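Local coordinates for small ribosomal subunit protein bS6 (Aquifex aeolicus, PDB 2J5A) that probably binds 16S ribosomal RNA together with protein bS18 as a structural component of the small ribosomal subunit, at residues K26-Q31 and D89-R94; K33-Q38 and P79-F84; L68-T73 and S103-N108. All blocks are in the same frame, centred on the assembly; numbering follows the deposited sequence.

In the fold
Contacts 1 and 2 lie on the helical side of the four-stranded sheet and share helix 22-38. Contact 1 joins that helix to the turn before strand 92-100, mostly by charge, at a partly exposed edge beside a sodium ion. Contact 2 joins the end of the same helix to helix 78-88. It is apolar, and its Ile36 and Leu82 are buried. Contact 3 is a surface contact made by the C-terminal tail on strand 63-73, and it rests on one good and one weak hydrogen bond to a buried glutamine side chain. Contacts 2 and 3 meet through the sheet: Val69 and Phe71 of strand 63-73 pack against Ile36, and Phe71 also touches Leu82.

Contact 1: K26-Q31 and D89-R94; sequences KKKFEQ and DEDVIR. With NA (sodium ion), chain B.
Lys28 reaches out from helix 22-38 and puts its ammonium group between the carboxylates of Asp89 and Asp91. Both pairs are salt bridges. Lys28 NZ lies 3.0 Å from Asp91 OD2, on the anti lone pair of that oxygen. Asp89 meets the lysine from the opposite direction. Its OD2 is modelled only 2.4 Å from Lys28 NZ, too short to be taken literally, and a weak bond to Asp89 OD1 accompanies it. The lysine chain starts with CG anti to the backbone N (chi1 -171°) and then bends twice, which turns NZ into the acidic pair. Lower down the chain, Lys28 CD rests on Val92 CG2 at 4.0 Å, so one valine methyl touches the aliphatic stem.

The turn positions the carboxylate of Asp89. Asp89 OD1 accepts the backbone N of Asp91 at 2.9 Å, an Asx turn set within a type I beta turn from Asp89 to Val92. The same turn directs two carbonyls at a sodium ion, Asp89 O at 2.2 Å and Val92 O at 2.3 Å. A water and the carbonyls of Leu86 and Lys87 complete the five ligands found. The arrangement is a salt-bridge network on the same turn as a sodium site of backbone carbonyls, placed where helix 78-88 turns into strand 92-100.

Contact 2: K33-Q38 and P79-F84; sequences KEFIKQ and PNELDF
Phe35 carries its ring toward helix 78-88 with CG anti to the backbone N (chi1 176°). Leu82 has the same first torsion (chi1 -172°) and sends its two methyls back toward helix 22-38. The methyls, not the start of the side chain, make the approach.

CD2, CE2 and CZ of the Phe35 ring meet the other helix, which approaches the ring obliquely. Phe35 CD2 lies 3.9 Å from Leu82 CD1. Next to it, Phe35 CE2 approaches the backbone at Leu82 CA, also at 3.9 Å. At the far end of the ring, Phe35 CZ touches Glu81 CG at 3.8 Å. The ring therefore touches two consecutive residues, the backbone end of Leu82 and the aliphatic part of Glu81. The two side chains of Phe35 and Glu81 cross at about a right angle. The glutamate chain bends at chi2, and its carboxylate makes a long, weak ion pair with Lys39.

Ile36 supplies the second apolar partner. Its CG1 branch stands beside the backbone N and reaches Leu82 CD2 at 3.9 Å. Ile36 CD1 is close to the same methyl. Leu82 thus divides its methyls: CD1 serves both Phe35 and Ile36, while CD2 packs on the isoleucine. No hydrogen bond crosses between the segments, so the contact is held by packing.

The short helical segments run roughly antiparallel, at 149°, with their axes 10.7 Å apart. Below them is the sheet. Ile36 packs on Ile43, Val69 and Phe71, and Leu82 on Phe71, Thr12 and Asn97. This is the ferredoxin-like beta-alpha-beta-beta-alpha-beta fold, with the two helices side by side on one face of the antiparallel sheet of strands 41-53, 63-73, 8-16 and 92-100.

Contact 3: L68-T73 and S103-N108; sequences LVQFKT and SEVKKN
Gln70 extends from strand 63-73 and meets the backbone of the C-terminal tail with both ends of its amide. The carbonyl end makes the stronger bond. The backbone N of Lys106 donates to Gln70 OE1 at 3.0 Å, nearly straight at 167°. The donor sits in the carbonyl plane, on a lone pair of the oxygen. The amino end makes a weak bond to the tail: Gln70 NE2 lies 3.4 Å from Glu104 O. Its stronger partner is Glu11 OE1 on the adjoining strand 8-16. NE2 is therefore shared between the sheet and the tail.

With CG beside the backbone N (chi1 -55°) and the chain extended beyond it, the amide reaches across to the tail, on the sheet face opposite the two helices. The bonds at its two ends fix which way round the amide is turned. Val105 lies between the two backbone partners and packs near the oxygen, with Gln70 OE1 3.4 Å from Val105 CA and 3.7 Å from Val105 CG1. The carboxylate of Glu104 plays no part in the bonds to Gln70. Its OE1 accepts from the backbone N of Lys101 instead.

A single side chain thus satisfies one donor and weakly engages one acceptor of the tail backbone, two residues apart. The attachment of the tail depends on backbone polarity: neither bond uses a charged group of the tail.

Contact 1: K26-Q31 and D89-R94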
loop_
_atom_site.group_PDB
_atom_site.type_symbol
_atom_site.label_atom_id
_atom_site.label_comp_id
_atom_site.label_asym_id
_atom_site.label_seq_id
_atom_site.Cartn_x
_atom_site.Cartn_y
_atom_site.Cartn_z
ATOM N N LYS A 26 6.454 -9.207 5.751
ATOM C CA LYS A 26 6.791 -9.405 4.341
ATOM C C LYS A 26 5.678 -10.143 3.595
ATOM O O LYS A 26 5.376 -9.811 2.466
ATOM C CB LYS A 26 8.123 -10.145 4.196
ATOM C CG LYS A 26 9.365 -9.310 4.519
ATOM C CD LYS A 26 9.647 -8.320 3.396
ATOM C CE LYS A 26 11.140 -8.065 3.225
ATOM N NZ LYS A 26 11.376 -6.921 2.289
ATOM N N LYS A 27 5.069 -11.128 4.239
ATOM C CA LYS A 27 3.927 -11.862 3.682
ATOM C C LYS A 27 2.730 -10.930 3.426
ATOM O O LYS A 27 2.140 -10.955 2.351
ATOM C CB LYS A 27 3.536 -13.001 4.638
ATOM C CG LYS A 27 2.390 -13.911 4.161
ATOM C CD LYS A 27 2.834 -14.940 3.142
ATOM C CE LYS A 27 1.627 -15.552 2.383
ATOM N NZ LYS A 27 1.936 -16.926 1.811
ATOM N N LYS A 28 2.382 -10.122 4.425
ATOM C CA LYS A 28 1.392 -9.055 4.269
ATOM C C LYS A 28 1.627 -8.187 3.021
ATOM O O LYS A 28 0.719 -7.964 2.240
ATOM C CB LYS A 28 1.377 -8.161 5.498
ATOM C CG LYS A 28 0.234 -7.158 5.506
ATOM C CD LYS A 28 -0.823 -7.471 6.542
ATOM C CE LYS A 28 -1.836 -8.494 6.062
ATOM N NZ LYS A 28 -2.864 -8.710 7.148
ATOM N N PHE A 29 2.847 -7.718 2.837
ATOM C CA PHE A 29 3.199 -6.954 1.646
ATOM C C PHE A 29 2.931 -7.712 0.343
ATOM O O PHE A 29 2.349 -7.151 -0.592
ATOM C CB PHE A 29 4.664 -6.544 1.711
ATOM C CG PHE A 29 5.069 -5.518 0.694
ATOM C CD1 PHE A 29 4.152 -4.590 0.180
ATOM C CD2 PHE A 29 6.381 -5.426 0.300
ATOM C CE1 PHE A 29 4.542 -3.638 -0.717
ATOM C CE2 PHE A 29 6.779 -4.447 -0.587
ATOM C CZ PHE A 29 5.858 -3.560 -1.098
ATOM N N GLU A 30 3.363 -8.975 0.278
ATOM C CA GLU A 30 3.103 -9.816 -0.895
ATOM C C GLU A 30 1.603 -9.990 -1.113
ATOM O O GLU A 30 1.133 -9.995 -2.236
ATOM C CB GLU A 30 3.771 -11.203 -0.778
ATOM C CG GLU A 30 5.316 -11.208 -0.784
ATOM C CD GLU A 30 5.949 -10.398 -1.908
ATOM O OE1 GLU A 30 5.487 -10.525 -3.074
ATOM O OE2 GLU A 30 6.914 -9.628 -1.637
ATOM N N GLN A 31 0.863 -10.139 -0.028
ATOM C CA GLN A 31 -0.585 -10.266 -0.094
ATOM C C GLN A 31 -1.292 -9.017 -0.613
ATOM O O GLN A 31 -2.287 -9.131 -1.320
ATOM C CB GLN A 31 -1.148 -10.652 1.275
ATOM C CG GLN A 31 -0.964 -12.149 1.555
ATOM C CD GLN A 31 -1.298 -12.564 2.981
ATOM O OE1 GLN A 31 -1.846 -11.779 3.783
ATOM N NE2 GLN A 31 -0.962 -13.821 3.309
ATOM N N ASP A 89 -8.580 -5.036 7.255
ATOM C CA ASP A 89 -7.435 -5.814 7.734
ATOM C C ASP A 89 -6.998 -5.259 9.060
ATOM O O ASP A 89 -6.549 -4.107 9.145
ATOM C CB ASP A 89 -6.257 -5.763 6.762
ATOM C CG ASP A 89 -5.202 -6.815 7.067
ATOM O OD1 ASP A 89 -4.912 -7.091 8.241
ATOM O OD2 ASP A 89 -4.653 -7.393 6.128
ATOM N N GLU A 90 -7.121 -6.071 10.101
ATOM C CA GLU A 90 -6.825 -5.623 11.466
ATOM C C GLU A 90 -5.337 -5.396 11.717
ATOM O O GLU A 90 -4.954 -4.640 12.622
ATOM C CB GLU A 90 -7.387 -6.623 12.491
ATOM C CG GLU A 90 -8.791 -6.251 12.984
ATOM C CD GLU A 90 -9.397 -7.319 13.872
ATOM O OE1 GLU A 90 -8.708 -7.748 14.833
ATOM O OE2 GLU A 90 -10.549 -7.733 13.597
ATOM N N ASP A 91 -4.515 -6.071 10.923
ATOM C CA ASP A 91 -3.070 -5.945 10.999
ATOM C C ASP A 91 -2.546 -4.632 10.396
ATOM O O ASP A 91 -1.446 -4.222 10.710
ATOM C CB ASP A 91 -2.405 -7.110 10.275
ATOM C CG ASP A 91 -2.768 -8.473 10.858
ATOM O OD1 ASP A 91 -3.023 -8.582 12.092
ATOM O OD2 ASP A 91 -2.754 -9.449 10.055
ATOM N N VAL A 92 -3.326 -3.986 9.527
ATOM C CA VAL A 92 -2.909 -2.763 8.851
ATOM C C VAL A 92 -3.512 -1.585 9.559
ATOM O O VAL A 92 -4.722 -1.413 9.559
ATOM C CB VAL A 92 -3.330 -2.790 7.375
ATOM C CG1 VAL A 92 -3.134 -1.403 6.701
ATOM C CG2 VAL A 92 -2.588 -3.910 6.650
ATOM N N ILE A 93 -2.686 -0.768 10.190
ATOM C CA ILE A 93 -3.208 0.213 11.129
ATOM C C ILE A 93 -3.214 1.590 10.515
ATOM O O ILE A 93 -3.645 2.553 11.129
ATOM C CB ILE A 93 -2.447 0.171 12.515
ATOM C CG1 ILE A 93 -0.940 0.479 12.367
ATOM C CG2 ILE A 93 -2.661 -1.197 13.185
ATOM C CD1 ILE A 93 -0.177 0.553 13.710
ATOM N N ARG A 94 -2.721 1.676 9.291
ATOM C CA ARG A 94 -2.706 2.915 8.560
ATOM C C ARG A 94 -2.566 2.632 7.056
ATOM O O ARG A 94 -1.808 1.756 6.645
ATOM C CB ARG A 94 -1.573 3.802 9.068
ATOM C CG ARG A 94 -1.833 5.226 8.753
ATOM C CD ARG A 94 -0.703 6.101 9.135
ATOM N NE ARG A 94 -0.958 7.441 8.645
ATOM C CZ ARG A 94 -0.031 8.386 8.505
ATOM N NH1 ARG A 94 1.238 8.157 8.816
ATOM N NH2 ARG A 94 -0.383 9.572 8.042
HETATM NA NA NA B . -6.862 -1.971 8.875
HETATM O O HOH W 1 -7.683 -1.401 10.754
#

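Contact 2: K33-Q38 and P79-F84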
loop_
_atom_site.group_PDB
_atom_site.type_symbol
_atom_site.label_atom_id
_atom_site.label_comp_id
_atom_site.label_asym_id
_atom_site.label_seq_id
_atom_site.Cartn_x
_atom_site.Cartn_y
_atom_site.Cartn_z
ATOM N N LYS A 33 0.168 -6.791 -2.663
ATOM C CA LYS A 33 0.560 -6.773 -4.072
ATOM C C LYS A 33 -0.261 -7.736 -4.915
ATOM O O LYS A 33 -0.597 -7.436 -6.042
ATOM C CB LYS A 33 2.059 -7.082 -4.226
ATOM C CG LYS A 33 2.916 -5.833 -4.372
ATOM C CD LYS A 33 4.200 -5.908 -3.609
ATOM C CE LYS A 33 5.078 -7.046 -4.062
ATOM N NZ LYS A 33 5.856 -7.591 -2.927
ATOM N N GLU A 34 -0.588 -8.897 -4.361
ATOM C CA GLU A 34 -1.299 -9.910 -5.131
ATOM C C GLU A 34 -2.761 -9.500 -5.230
ATOM O O GLU A 34 -3.398 -9.731 -6.248
ATOM C CB GLU A 34 -1.137 -11.294 -4.478
ATOM C CG GLU A 34 -0.980 -12.473 -5.448
ATOM C CD GLU A 34 0.003 -12.189 -6.570
ATOM O OE1 GLU A 34 1.133 -11.723 -6.266
ATOM O OE2 GLU A 34 -0.377 -12.408 -7.750
ATOM N N PHE A 35 -3.290 -8.882 -4.175
ATOM C CA PHE A 35 -4.622 -8.293 -4.213
ATOM C C PHE A 35 -4.715 -7.236 -5.320
ATOM O O PHE A 35 -5.629 -7.250 -6.141
ATOM C CB PHE A 35 -4.943 -7.676 -2.856
ATOM C CG PHE A 35 -6.253 -6.957 -2.803
ATOM C CD1 PHE A 35 -7.378 -7.573 -2.285
ATOM C CD2 PHE A 35 -6.362 -5.639 -3.258
ATOM C CE1 PHE A 35 -8.585 -6.891 -2.229
ATOM C CE2 PHE A 35 -7.573 -4.958 -3.199
ATOM C CZ PHE A 35 -8.674 -5.576 -2.684
ATOM N N ILE A 36 -3.753 -6.323 -5.351
ATOM C CA ILE A 36 -3.726 -5.311 -6.394
ATOM C C ILE A 36 -3.666 -5.977 -7.771
ATOM O O ILE A 36 -4.412 -5.587 -8.675
ATOM C CB ILE A 36 -2.551 -4.340 -6.227
ATOM C CG1 ILE A 36 -2.688 -3.559 -4.913
ATOM C CG2 ILE A 36 -2.484 -3.383 -7.428
ATOM C CD1 ILE A 36 -1.446 -2.823 -4.505
ATOM N N LYS A 37 -2.785 -6.973 -7.915
ATOM C CA LYS A 37 -2.605 -7.714 -9.182
ATOM C C LYS A 37 -3.903 -8.401 -9.613
ATOM O O LYS A 37 -4.247 -8.422 -10.790
ATOM C CB LYS A 37 -1.472 -8.754 -9.073
ATOM C CG LYS A 37 -0.077 -8.186 -9.337
ATOM C CD LYS A 37 1.069 -9.002 -8.692
ATOM C CE LYS A 37 1.511 -10.186 -9.563
ATOM N NZ LYS A 37 2.756 -10.877 -9.058
ATOM N N GLN A 38 -4.613 -8.957 -8.645
ATOM C CA GLN A 38 -5.922 -9.550 -8.878
ATOM C C GLN A 38 -6.825 -8.546 -9.593
ATOM O O GLN A 38 -7.388 -8.841 -10.649
ATOM C CB GLN A 38 -6.540 -9.982 -7.528
ATOM C CG GLN A 38 -7.729 -10.939 -7.601
ATOM C CD GLN A 38 -7.986 -11.662 -6.261
ATOM O OE1 GLN A 38 -8.340 -11.029 -5.256
ATOM N NE2 GLN A 38 -7.828 -12.989 -6.255
ATOM N N PRO A 79 -8.588 1.787 -6.183
ATOM C CA PRO A 79 -8.267 2.559 -4.969
ATOM C C PRO A 79 -9.322 2.465 -3.864
ATOM O O PRO A 79 -8.981 2.462 -2.686
ATOM C CB PRO A 79 -8.153 4.010 -5.468
ATOM C CG PRO A 79 -8.128 3.953 -6.950
ATOM C CD PRO A 79 -8.667 2.632 -7.388
ATOM N N ASN A 80 -10.593 2.432 -4.249
ATOM C CA ASN A 80 -11.685 2.221 -3.300
ATOM C C ASN A 80 -11.572 0.841 -2.651
ATOM O O ASN A 80 -11.689 0.683 -1.448
ATOM C CB ASN A 80 -13.024 2.305 -4.025
ATOM C CG ASN A 80 -14.059 3.035 -3.229
ATOM O OD1 ASN A 80 -13.881 4.215 -2.880
ATOM N ND2 ASN A 80 -15.170 2.338 -2.923
ATOM N N GLU A 81 -11.357 -0.143 -3.497
ATOM C CA GLU A 81 -11.245 -1.526 -3.100
ATOM C C GLU A 81 -10.117 -1.731 -2.097
ATOM O O GLU A 81 -10.292 -2.378 -1.071
ATOM C CB GLU A 81 -10.960 -2.352 -4.340
ATOM C CG GLU A 81 -11.562 -3.701 -4.310
ATOM C CD GLU A 81 -13.063 -3.658 -4.492
ATOM O OE1 GLU A 81 -13.537 -2.908 -5.365
ATOM O OE2 GLU A 81 -13.758 -4.390 -3.773
ATOM N N LEU A 82 -8.958 -1.155 -2.425
ATOM C CA LEU A 82 -7.714 -1.359 -1.709
ATOM C C LEU A 82 -7.858 -0.715 -0.353
ATOM O O LEU A 82 -7.481 -1.271 0.682
ATOM C CB LEU A 82 -6.580 -0.710 -2.505
ATOM C CG LEU A 82 -5.141 -0.909 -2.102
ATOM C CD1 LEU A 82 -4.804 -2.370 -1.800
ATOM C CD2 LEU A 82 -4.268 -0.358 -3.232
ATOM N N ASP A 83 -8.450 0.460 -0.369
ATOM C CA ASP A 83 -8.758 1.175 0.831
ATOM C C ASP A 83 -9.679 0.386 1.778
ATOM O O ASP A 83 -9.456 0.359 3.002
ATOM C CB ASP A 83 -9.405 2.486 0.436
ATOM C CG ASP A 83 -9.599 3.394 1.589
ATOM O OD1 ASP A 83 -8.643 4.113 1.913
ATOM O OD2 ASP A 83 -10.714 3.406 2.147
ATOM N N PHE A 84 -10.719 -0.239 1.236
ATOM C CA PHE A 84 -11.620 -1.046 2.065
ATOM C C PHE A 84 -10.872 -2.248 2.645
ATOM O O PHE A 84 -10.945 -2.525 3.829
ATOM C CB PHE A 84 -12.813 -1.559 1.256
ATOM C CG PHE A 84 -13.849 -2.258 2.088
ATOM C CD1 PHE A 84 -14.600 -1.554 3.005
ATOM C CD2 PHE A 84 -14.060 -3.612 1.966
ATOM C CE1 PHE A 84 -15.560 -2.179 3.764
ATOM C CE2 PHE A 84 -15.022 -4.250 2.741
ATOM C CZ PHE A 84 -15.771 -3.526 3.631
#

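Contact 3: L68-T73 and S103-N108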
loop_
_atom_site.group_PDB
_atom_site.type_symbol
_atom_site.label_atom_id
_atom_site.label_comp_id
_atom_site.label_asym_id
_atom_site.label_seq_id
_atom_site.Cartn_x
_atom_site.Cartn_y
_atom_site.Cartn_z
ATOM N N LEU A 68 5.440 0.750 0.701
ATOM C CA LEU A 68 4.951 1.630 -0.362
ATOM C C LEU A 68 4.952 0.858 -1.661
ATOM O O LEU A 68 5.943 0.192 -1.978
ATOM C CB LEU A 68 5.865 2.866 -0.512
ATOM C CG LEU A 68 5.511 3.953 -1.541
ATOM C CD1 LEU A 68 6.117 5.271 -1.100
ATOM C CD2 LEU A 68 5.931 3.601 -2.986
ATOM N N VAL A 69 3.849 0.962 -2.410
ATOM C CA VAL A 69 3.735 0.334 -3.736
ATOM C C VAL A 69 3.086 1.320 -4.741
ATOM O O VAL A 69 2.157 2.070 -4.404
ATOM C CB VAL A 69 3.001 -1.058 -3.661
ATOM C CG1 VAL A 69 1.526 -0.905 -3.434
ATOM C CG2 VAL A 69 3.264 -1.907 -4.930
ATOM N N GLN A 70 3.639 1.365 -5.946
ATOM C CA GLN A 70 3.031 2.105 -7.045
ATOM C C GLN A 70 2.537 1.109 -8.063
ATOM O O GLN A 70 3.113 0.011 -8.233
ATOM C CB GLN A 70 3.995 3.087 -7.711
ATOM C CG GLN A 70 4.650 4.071 -6.758
ATOM C CD GLN A 70 5.646 4.959 -7.465
ATOM O OE1 GLN A 70 6.264 4.544 -8.441
ATOM N NE2 GLN A 70 5.793 6.198 -6.987
ATOM N N PHE A 71 1.437 1.470 -8.697
ATOM C CA PHE A 71 0.796 0.586 -9.643
ATOM C C PHE A 71 -0.025 1.388 -10.645
ATOM O O PHE A 71 -0.320 2.571 -10.427
ATOM C CB PHE A 71 -0.050 -0.469 -8.916
ATOM C CG PHE A 71 -1.252 0.086 -8.181
ATOM C CD1 PHE A 71 -1.131 0.565 -6.886
ATOM C CD2 PHE A 71 -2.507 0.083 -8.770
ATOM C CE1 PHE A 71 -2.235 1.066 -6.199
ATOM C CE2 PHE A 71 -3.627 0.590 -8.100
ATOM C CZ PHE A 71 -3.483 1.079 -6.800
ATOM N N LYS A 72 -0.333 0.742 -11.771
ATOM C CA LYS A 72 -1.193 1.329 -12.795
ATOM C C LYS A 72 -2.388 0.414 -13.036
ATOM O O LYS A 72 -2.298 -0.793 -12.853
ATOM C CB LYS A 72 -0.416 1.632 -14.083
ATOM C CG LYS A 72 0.197 0.440 -14.824
ATOM C CD LYS A 72 0.861 0.930 -16.140
ATOM C CE LYS A 72 1.760 -0.103 -16.811
ATOM N NZ LYS A 72 2.689 0.569 -17.797
ATOM N N THR A 73 -3.523 0.995 -13.393
ATOM C CA THR A 73 -4.726 0.197 -13.641
ATOM C C THR A 73 -5.760 0.971 -14.447
ATOM O O THR A 73 -5.834 2.195 -14.359
ATOM C CB THR A 73 -5.414 -0.243 -12.323
ATOM O OG1 THR A 73 -6.444 -1.198 -12.610
ATOM C CG2 THR A 73 -6.039 0.942 -11.612
ATOM N N SER A 103 4.853 10.492 -14.614
ATOM C CA SER A 103 6.233 10.947 -14.466
ATOM C C SER A 103 6.718 10.794 -13.023
ATOM O O SER A 103 7.913 10.949 -12.741
ATOM C CB SER A 103 6.349 12.417 -14.892
ATOM O OG SER A 103 5.708 13.267 -13.959
ATOM N N GLU A 104 5.783 10.512 -12.111
ATOM C CA GLU A 104 6.116 10.290 -10.711
ATOM C C GLU A 104 6.401 8.822 -10.400
ATOM O O GLU A 104 6.765 8.498 -9.272
ATOM C CB GLU A 104 4.996 10.826 -9.835
ATOM C CG GLU A 104 4.789 12.307 -10.036
ATOM C CD GLU A 104 3.778 12.890 -9.096
ATOM O OE1 GLU A 104 2.572 12.632 -9.255
ATOM O OE2 GLU A 104 4.195 13.635 -8.202
ATOM N N VAL A 105 6.249 7.941 -11.387
ATOM C CA VAL A 105 6.542 6.532 -11.191
ATOM C C VAL A 105 8.046 6.383 -11.115
ATOM O O VAL A 105 8.766 6.937 -11.948
ATOM C CB VAL A 105 5.989 5.652 -12.323
ATOM C CG1 VAL A 105 6.388 4.190 -12.103
ATOM C CG2 VAL A 105 4.464 5.813 -12.430
ATOM N N LYS A 106 8.519 5.651 -10.111
ATOM C CA LYS A 106 9.952 5.502 -9.874
ATOM C C LYS A 106 10.411 4.134 -10.328
ATOM O O LYS A 106 9.606 3.329 -10.777
ATOM C CB LYS A 106 10.271 5.712 -8.396
ATOM C CG LYS A 106 9.954 7.107 -7.922
ATOM C CD LYS A 106 10.075 7.239 -6.420
ATOM C CE LYS A 106 9.868 8.686 -5.975
ATOM N NZ LYS A 106 10.398 8.934 -4.597
ATOM N N LYS A 107 11.712 3.878 -10.246
ATOM C CA LYS A 107 12.191 2.518 -10.476
ATOM C C LYS A 107 13.520 2.190 -9.788
ATOM O O LYS A 107 14.222 3.077 -9.314
ATOM C CB LYS A 107 12.212 2.183 -11.984
ATOM C CG LYS A 107 13.576 2.197 -12.684
ATOM C CD LYS A 107 13.568 1.279 -13.926
ATOM C CE LYS A 107 13.381 -0.207 -13.559
ATOM N NZ LYS A 107 14.004 -1.121 -14.568
ATOM N N ASN A 108 13.790 0.884 -9.734
ATOM C CA ASN A 108 15.009 0.241 -9.204
ATOM C C ASN A 108 14.594 -0.983 -8.382
ATOM O O ASN A 108 13.401 -1.317 -8.314
ATOM C CB ASN A 108 15.927 1.172 -8.387
ATOM C CG ASN A 108 15.384 1.484 -6.998
ATOM O OD1 ASN A 108 15.242 0.587 -6.156
ATOM N ND2 ASN A 108 15.048 2.752 -6.762
#